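Local coordinates for protein-disulfide isomerase (Novosphingobium aromaticivorans, PDB 3GMF) that probably acts as a thiol-disulfide oxidoreductase or isomerase built on a thioredoxin-like fold, at residues Asn72-Pro75 with Pro76-Phe80; Thr81-Thr84 with Ala85-Ser89; Ser187-Pro190 with Gln191-Arg195. All blocks are in the same frame, centred on the assembly; numbering follows the deposited sequence.

Contact 1 (Asn72-Pro75 with Pro76-Phe80)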
loop_
_atom_site.group_PDB
_atom_site.type_symbol
_atom_site.label_atom_id
_atom_site.label_comp_id
_atom_site.label_asym_id
_atom_site.label_seq_id
_atom_site.Cartn_x
_atom_site.Cartn_y
_atom_site.Cartn_z
ATOM N N ASN A 72 -0.152 7.509 -4.313
ATOM C CA ASN A 72 0.596 8.620 -3.719
ATOM C C ASN A 72 0.536 9.943 -4.487
ATOM O O ASN A 72 1.032 10.953 -3.972
ATOM C CB ASN A 72 2.049 8.231 -3.430
ATOM C CG ASN A 72 2.172 7.295 -2.235
ATOM O OD1 ASN A 72 2.432 7.739 -1.113
ATOM N ND2 ASN A 72 1.978 5.994 -2.473
ATOM N N CYS A 73 -0.098 9.939 -5.645
ATOM C CA CYS A 73 -0.150 11.177 -6.474
ATOM C C CYS A 73 -1.425 11.930 -6.203
ATOM O O CYS A 73 -1.471 13.085 -6.522
ATOM C CB CYS A 73 0.059 10.919 -7.982
ATOM S SG CYS A 73 -1.364 10.301 -8.949
ATOM N N VAL A 74 -2.417 11.318 -5.589
ATOM C CA VAL A 74 -3.671 11.982 -5.219
ATOM C C VAL A 74 -3.521 12.766 -3.905
ATOM O O VAL A 74 -2.623 12.474 -3.115
ATOM C CB VAL A 74 -4.873 10.982 -5.142
ATOM C CG1 VAL A 74 -5.202 10.400 -6.510
ATOM C CG2 VAL A 74 -4.639 9.880 -4.106
ATOM N N PRO A 75 -4.378 13.791 -3.677
ATOM C CA PRO A 75 -4.398 14.475 -2.377
ATOM C C PRO A 75 -4.622 13.511 -1.202
ATOM O O PRO A 75 -5.322 12.510 -1.369
ATOM C CB PRO A 75 -5.590 15.445 -2.505
ATOM C CG PRO A 75 -6.374 14.964 -3.686
ATOM C CD PRO A 75 -5.353 14.387 -4.610
ATOM N N PRO A 76 -4.008 13.795 -0.030
ATOM C CA PRO A 76 -4.163 13.002 1.204
ATOM C C PRO A 76 -5.593 12.541 1.505
ATOM O O PRO A 76 -5.796 11.385 1.876
ATOM C CB PRO A 76 -3.664 13.953 2.293
ATOM C CG PRO A 76 -2.641 14.781 1.607
ATOM C CD PRO A 76 -3.069 14.918 0.167
ATOM N N SER A 77 -6.572 13.421 1.291
ATOM C CA SER A 77 -7.982 13.112 1.558
ATOM C C SER A 77 -8.625 12.104 0.581
ATOM O O SER A 77 -9.794 11.739 0.747
ATOM C CB SER A 77 -8.798 14.411 1.595
ATOM O OG SER A 77 -8.647 15.122 0.381
ATOM N N ARG A 78 -7.860 11.688 -0.432
ATOM C CA ARG A 78 -8.297 10.681 -1.392
ATOM C C ARG A 78 -7.459 9.398 -1.262
ATOM O O ARG A 78 -7.904 8.320 -1.675
ATOM C CB ARG A 78 -8.269 11.248 -2.823
ATOM C CG ARG A 78 -8.394 10.225 -3.953
ATOM C CD ARG A 78 -9.517 10.538 -4.942
ATOM N NE ARG A 78 -9.614 9.525 -6.000
ATOM C CZ ARG A 78 -10.178 8.324 -5.864
ATOM N NH1 ARG A 78 -10.703 7.942 -4.703
ATOM N NH2 ARG A 78 -10.210 7.490 -6.896
ATOM N N PHE A 79 -6.261 9.507 -0.671
ATOM C CA PHE A 79 -5.372 8.319 -0.509
ATOM C C PHE A 79 -6.095 7.096 -0.017
ATOM O O PHE A 79 -5.998 6.030 -0.637
ATOM C CB PHE A 79 -4.186 8.570 0.446
ATOM C CG PHE A 79 -3.364 7.318 0.715
ATOM C CD1 PHE A 79 -2.427 6.878 -0.222
ATOM C CD2 PHE A 79 -3.565 6.559 1.879
ATOM C CE1 PHE A 79 -1.682 5.707 0.004
ATOM C CE2 PHE A 79 -2.818 5.384 2.114
ATOM C CZ PHE A 79 -1.887 4.968 1.167
ATOM N N PHE A 80 -6.771 7.229 1.125
ATOM C CA PHE A 80 -7.288 6.050 1.819
ATOM C C PHE A 80 -8.372 5.323 1.050
ATOM O O PHE A 80 -8.394 4.091 1.061
ATOM C CB PHE A 80 -7.689 6.367 3.266
ATOM C CG PHE A 80 -6.529 6.349 4.212
ATOM C CD1 PHE A 80 -6.070 5.141 4.737
ATOM C CD2 PHE A 80 -5.865 7.525 4.553
ATOM C CE1 PHE A 80 -4.986 5.107 5.596
ATOM C CE2 PHE A 80 -4.757 7.496 5.425
ATOM C CZ PHE A 80 -4.326 6.284 5.937
#

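Contact 2 (Thr81-Thr84 with Ala85-Ser89)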
loop_
_atom_site.group_PDB
_atom_site.type_symbol
_atom_site.label_atom_id
_atom_site.label_comp_id
_atom_site.label_asym_id
_atom_site.label_seq_id
_atom_site.Cartn_x
_atom_site.Cartn_y
_atom_site.Cartn_z
ATOM N N THR A 81 -9.246 6.067 0.362
ATOM C CA THR A 81 -10.261 5.433 -0.483
ATOM C C THR A 81 -9.616 4.674 -1.641
ATOM O O THR A 81 -10.004 3.553 -1.942
ATOM C CB THR A 81 -11.329 6.419 -1.020
ATOM O OG1 THR A 81 -10.719 7.660 -1.395
ATOM C CG2 THR A 81 -12.381 6.667 0.041
ATOM N N LEU A 82 -8.611 5.278 -2.256
ATOM C CA LEU A 82 -7.930 4.674 -3.395
ATOM C C LEU A 82 -7.063 3.461 -3.000
ATOM O O LEU A 82 -7.106 2.415 -3.670
ATOM C CB LEU A 82 -7.096 5.732 -4.105
ATOM C CG LEU A 82 -6.695 5.425 -5.553
ATOM C CD1 LEU A 82 -7.882 4.884 -6.379
ATOM C CD2 LEU A 82 -6.107 6.674 -6.169
ATOM N N HIS A 83 -6.284 3.622 -1.938
ATOM C CA HIS A 83 -5.497 2.540 -1.338
ATOM C C HIS A 83 -6.384 1.342 -1.000
ATOM O O HIS A 83 -6.071 0.215 -1.372
ATOM C CB HIS A 83 -4.768 3.061 -0.089
ATOM C CG HIS A 83 -4.084 1.995 0.720
ATOM N ND1 HIS A 83 -2.814 1.536 0.426
ATOM C CD2 HIS A 83 -4.486 1.310 1.816
ATOM C CE1 HIS A 83 -2.473 0.606 1.303
ATOM N NE2 HIS A 83 -3.468 0.460 2.164
ATOM N N THR A 84 -7.513 1.589 -0.328
ATOM C CA THR A 84 -8.447 0.519 0.038
ATOM C C THR A 84 -9.030 -0.156 -1.203
ATOM O O THR A 84 -9.153 -1.387 -1.228
ATOM C CB THR A 84 -9.567 1.041 1.012
ATOM O OG1 THR A 84 -8.974 1.310 2.291
ATOM C CG2 THR A 84 -10.675 0.021 1.193
ATOM N N ALA A 85 -9.352 0.643 -2.227
ATOM C CA ALA A 85 -9.892 0.124 -3.493
ATOM C C ALA A 85 -8.927 -0.846 -4.195
ATOM O O ALA A 85 -9.315 -1.964 -4.546
ATOM C CB ALA A 85 -10.290 1.264 -4.437
ATOM N N PHE A 86 -7.670 -0.433 -4.356
ATOM C CA PHE A 86 -6.649 -1.351 -4.902
ATOM C C PHE A 86 -6.492 -2.623 -4.093
ATOM O O PHE A 86 -6.339 -3.713 -4.672
ATOM C CB PHE A 86 -5.292 -0.668 -5.055
ATOM C CG PHE A 86 -5.147 0.124 -6.317
ATOM C CD1 PHE A 86 -4.954 -0.512 -7.549
ATOM C CD2 PHE A 86 -5.182 1.524 -6.275
ATOM C CE1 PHE A 86 -4.788 0.239 -8.713
ATOM C CE2 PHE A 86 -5.030 2.283 -7.419
ATOM C CZ PHE A 86 -4.844 1.643 -8.657
ATOM N N MET A 87 -6.534 -2.498 -2.762
ATOM C CA MET A 87 -6.388 -3.669 -1.900
ATOM C C MET A 87 -7.623 -4.563 -1.942
ATOM O O MET A 87 -7.498 -5.774 -2.128
ATOM C CB MET A 87 -6.084 -3.275 -0.452
ATOM C CG MET A 87 -4.665 -2.808 -0.215
ATOM S SD MET A 87 -3.346 -4.020 -0.620
ATOM C CE MET A 87 -2.010 -3.140 0.162
ATOM N N ARG A 88 -8.809 -3.969 -1.763
ATOM C CA ARG A 88 -10.052 -4.741 -1.801
ATOM C C ARG A 88 -10.325 -5.382 -3.157
ATOM O O ARG A 88 -10.821 -6.514 -3.220
ATOM C CB ARG A 88 -11.259 -3.882 -1.379
ATOM C CG ARG A 88 -11.296 -3.623 0.110
ATOM C CD ARG A 88 -12.638 -2.988 0.500
ATOM N NE ARG A 88 -12.874 -3.086 1.936
ATOM C CZ ARG A 88 -13.554 -4.074 2.514
ATOM N NH1 ARG A 88 -13.720 -4.084 3.830
ATOM N NH2 ARG A 88 -14.069 -5.052 1.782
ATOM N N SER A 89 -9.978 -4.692 -4.237
ATOM C CA SER A 89 -10.267 -5.205 -5.576
ATOM C C SER A 89 -9.059 -5.879 -6.229
ATOM O O SER A 89 -9.032 -6.052 -7.453
ATOM C CB SER A 89 -10.811 -4.099 -6.485
ATOM O OG SER A 89 -9.783 -3.207 -6.872
#

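Contact 3 (Ser187-Pro190 with Gln191-Arg195)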
loop_
_atom_site.group_PDB
_atom_site.type_symbol
_atom_site.label_atom_id
_atom_site.label_comp_id
_atom_site.label_asym_id
_atom_site.label_seq_id
_atom_site.Cartn_x
_atom_site.Cartn_y
_atom_site.Cartn_z
ATOM N N SER A 187 -3.934 -12.559 14.081
ATOM C CA SER A 187 -2.810 -12.345 14.995
ATOM C C SER A 187 -2.675 -10.890 15.510
ATOM O O SER A 187 -2.208 -10.644 16.632
ATOM C CB SER A 187 -1.494 -12.843 14.379
ATOM O OG SER A 187 -1.207 -12.194 13.161
ATOM N N LEU A 188 -3.046 -9.933 14.674
ATOM C CA LEU A 188 -2.940 -8.541 15.047
ATOM C C LEU A 188 -3.983 -8.092 16.078
ATOM O O LEU A 188 -3.633 -7.438 17.064
ATOM C CB LEU A 188 -3.011 -7.655 13.809
ATOM C CG LEU A 188 -2.898 -6.143 14.105
ATOM C CD1 LEU A 188 -1.552 -5.731 14.757
ATOM C CD2 LEU A 188 -3.151 -5.362 12.830
ATOM N N ARG A 189 -5.245 -8.422 15.825
ATOM C CA ARG A 189 -6.352 -7.883 16.630
ATOM C C ARG A 189 -6.199 -8.061 18.158
ATOM O O ARG A 189 -6.404 -7.078 18.887
ATOM C CB ARG A 189 -7.712 -8.392 16.133
ATOM C CG ARG A 189 -8.891 -7.861 16.946
ATOM C CD ARG A 189 -10.206 -8.269 16.363
ATOM N NE ARG A 189 -10.517 -9.652 16.670
ATOM C CZ ARG A 189 -11.683 -10.229 16.391
ATOM N NH1 ARG A 189 -12.648 -9.535 15.800
ATOM N NH2 ARG A 189 -11.884 -11.497 16.708
ATOM N N PRO A 190 -5.808 -9.268 18.642
ATOM C CA PRO A 190 -5.671 -9.377 20.108
ATOM C C PRO A 190 -4.601 -8.442 20.689
ATOM O O PRO A 190 -4.745 -7.963 21.819
ATOM C CB PRO A 190 -5.296 -10.851 20.334
ATOM C CG PRO A 190 -5.743 -11.563 19.076
ATOM C CD PRO A 190 -5.502 -10.557 17.985
ATOM N N GLN A 191 -3.540 -8.171 19.923
ATOM C CA GLN A 191 -2.520 -7.236 20.369
ATOM C C GLN A 191 -3.001 -5.794 20.401
ATOM O O GLN A 191 -2.634 -5.041 21.316
ATOM C CB GLN A 191 -1.237 -7.388 19.538
ATOM C CG GLN A 191 -0.768 -8.839 19.558
ATOM C CD GLN A 191 0.513 -9.061 18.787
ATOM O OE1 GLN A 191 1.605 -8.701 19.240
ATOM N NE2 GLN A 191 0.383 -9.696 17.618
ATOM N N ILE A 192 -3.865 -5.428 19.453
ATOM C CA ILE A 192 -4.488 -4.097 19.464
ATOM C C ILE A 192 -5.448 -3.961 20.651
ATOM O O ILE A 192 -5.367 -2.994 21.416
ATOM C CB ILE A 192 -5.205 -3.793 18.144
ATOM C CG1 ILE A 192 -4.155 -3.609 17.040
ATOM C CG2 ILE A 192 -6.135 -2.546 18.273
ATOM C CD1 ILE A 192 -4.717 -3.361 15.698
ATOM N N LEU A 193 -6.335 -4.938 20.814
ATOM C CA LEU A 193 -7.323 -4.891 21.920
ATOM C C LEU A 193 -6.652 -4.907 23.302
ATOM O O LEU A 193 -7.111 -4.219 24.214
ATOM C CB LEU A 193 -8.349 -6.016 21.772
ATOM C CG LEU A 193 -9.215 -5.967 20.487
ATOM C CD1 LEU A 193 -10.231 -7.114 20.454
ATOM C CD2 LEU A 193 -9.924 -4.614 20.265
ATOM N N ALA A 194 -5.563 -5.666 23.457
ATOM C CA ALA A 194 -4.809 -5.700 24.726
ATOM C C ALA A 194 -4.298 -4.316 25.126
ATOM O O ALA A 194 -4.352 -3.937 26.310
ATOM C CB ALA A 194 -3.647 -6.670 24.647
ATOM N N ARG A 195 -3.798 -3.583 24.134
ATOM C CA ARG A 195 -3.284 -2.215 24.301
ATOM C C ARG A 195 -4.417 -1.220 24.567
ATOM O O ARG A 195 -4.303 -0.332 25.422
ATOM C CB ARG A 195 -2.544 -1.790 23.025
ATOM C CG ARG A 195 -1.172 -1.120 23.181
ATOM C CD ARG A 195 -1.061 -0.155 24.352
ATOM N NE ARG A 195 -0.469 1.116 23.939
ATOM C CZ ARG A 195 -1.171 2.189 23.586
ATOM N NH1 ARG A 195 -0.543 3.293 23.228
ATOM N NH2 ARG A 195 -2.500 2.166 23.603
#

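Contact 1 (Asn72-Pro75 with Pro76-Phe80)
Pro75 and Arg78 close the turn between two helices: the amide N of Arg78 donates to Pro75 O at 2.8 Å, with an N-H...O angle of 158°. Phe79 N also reaches Pro75 O, at 3.2 Å, but this bond is weak and bent. Pro75 O thus takes two amides of the first turn of helix 76-88. The residue after it is also a proline, so two rings follow one another through the turn.

Val74 is the apolar part of the contact. Its CG2 lies 3.8 Å from Arg78 CG, and the two side chains cross obliquely. In one of its two conformers, Arg78 has CG anti to the backbone N (chi1 167°), which sets the base of the chain against the valine methyl. The second conformer leaves the course beyond CG uncertain. Asn72 ND2 comes obliquely to the Phe79 ring, 4.4 Å from CE1. The polar end of Asn72 is held elsewhere: ND2 donates to Ala68 O and Asn57 OD1.

Cys73 forms a disulfide with Cys143, which ties the end of helix 62-73 to helix 137-144. The Phe79 ring stacks with His8 of strand 7-10 and packs on Val55 of strand 51-57, so the start of helix 76-88 rests on the sheet.

Contact 2 (Thr81-Thr84 with Ala85-Ser89)
With chi1 at -160°, Leu82 swings CG to the side opposite its own N, while Phe86 CG is anti to its carbonyl carbon (chi1 -83°). These torsions make the two side chains run alongside each other in one direction. The touch is between Leu82 CD1 and Phe86 CE2, at 4.0 Å. Phe86 CD2 also comes to 3.4 Å from Leu82 O.

One residue on, His83 and Met87 cross. Met87 CG lies over one face of the imidazole, offset toward the rim. Met87 CE reaches His83 CE1 at 3.9 Å, and next to CE1, His83 ND1 is hydrogen-bonded to the OH of Tyr25.

All this is built on the regular i to i+4 ladder of an alpha helix, the second half of helix 76-88 in a thioredoxin-like fold. Phe86 N to Leu82 O is nearly straight, at 174°. Met87 touches Cys30 of helix 28-46, part of a probable CxxC motif of the thioredoxin type, while Phe86 packs on Val67 and Ile70 of helix 62-73 and meets Trp93 edge-to-face. Replacing Phe86 by an alanine is likely to open a gap beside Leu82 CD1 and to take away the ring that Trp93 meets edge-to-face.

The outer side is carried by Thr84, whose OG1 bonds to Glu34 OE2 and Phe80 O, and by Arg88. Thr84 CG2 touches Arg88 CD at 3.7 Å and sits at the edge of the guanidinium. At the helix end Ser89 N donates to Ala85 O at 2.8 Å. In one of two Ser89 conformers, Ser89 OG also donates to Ala85 O, at 2.7 Å and from the opposite face of the carbonyl plane; the second conformer makes this bond less certain.

Contact 3 (Ser187-Pro190 with Gln191-Arg195)
Leu188 and Ile192 form the tight side of this contact, one turn apart on helix 185-196, the C-terminal helix of the thioredoxin-like fold. Their side chains run across each other, and Ile192 CD1 lies 3.7 Å from Leu188 CG. Leu188 CG is anti to the backbone N (chi1 -180°), which carries its branch along the helix to the isoleucine. Both are buried. They pack on Leu19 of strand 17-23. On helix 28-46, Leu188 touches Phe33, and Ile192 touches Leu41 and Met45. The helix therefore lies against the sheet with this pair inward.

The other side is exposed. Arg189 and Leu193 extend together, with Leu193 CD1 3.8 Å from Arg189 CG. The Arg189 chain bends at chi3, and NH1 is hydrogen-bonded to Gln40 OE1. Pro190 has no N-H to give the preceding turn, and the helix is kinked there. Its carbonyl still accepts from Ala194 N, at 2.9 Å. Leu193 N reaches Arg189 O with an almost straight bond of 175°.

Gln191 bridges back over the turn at the proline. Stretched out past CG, the chain carries its amide back to Ser187, where Gln191 NE2 donates to Ser187 O at 2.9 Å. Gln191 NE2 is also hydrogen-bonded to Thr182 OG1. Ser187 O lies in the plane of the glutamine amide, while NE2 stands above the carbonyl plane of Ser187.

How the contacts relate
The three contacts come in series along the chain. Contacts 1 and 2 share helix 76-88: contact 1 forms its start at the turn after helix 62-73, and contact 2 its later turns. Their centres are about 12 Å apart. They touch where Val74 CG1 meets Leu82 CD2, at 3.9 Å. Contact 3 lies on helix 185-196, with its centre about 28 Å from that of contact 1 and about 24 Å from that of contact 2, and touches neither. Helix 28-46 links the two regions, since both contact 2 and contact 3 pack on it. One helix bearing the probable CxxC motif thus meets helix 76-88 and helix 185-196.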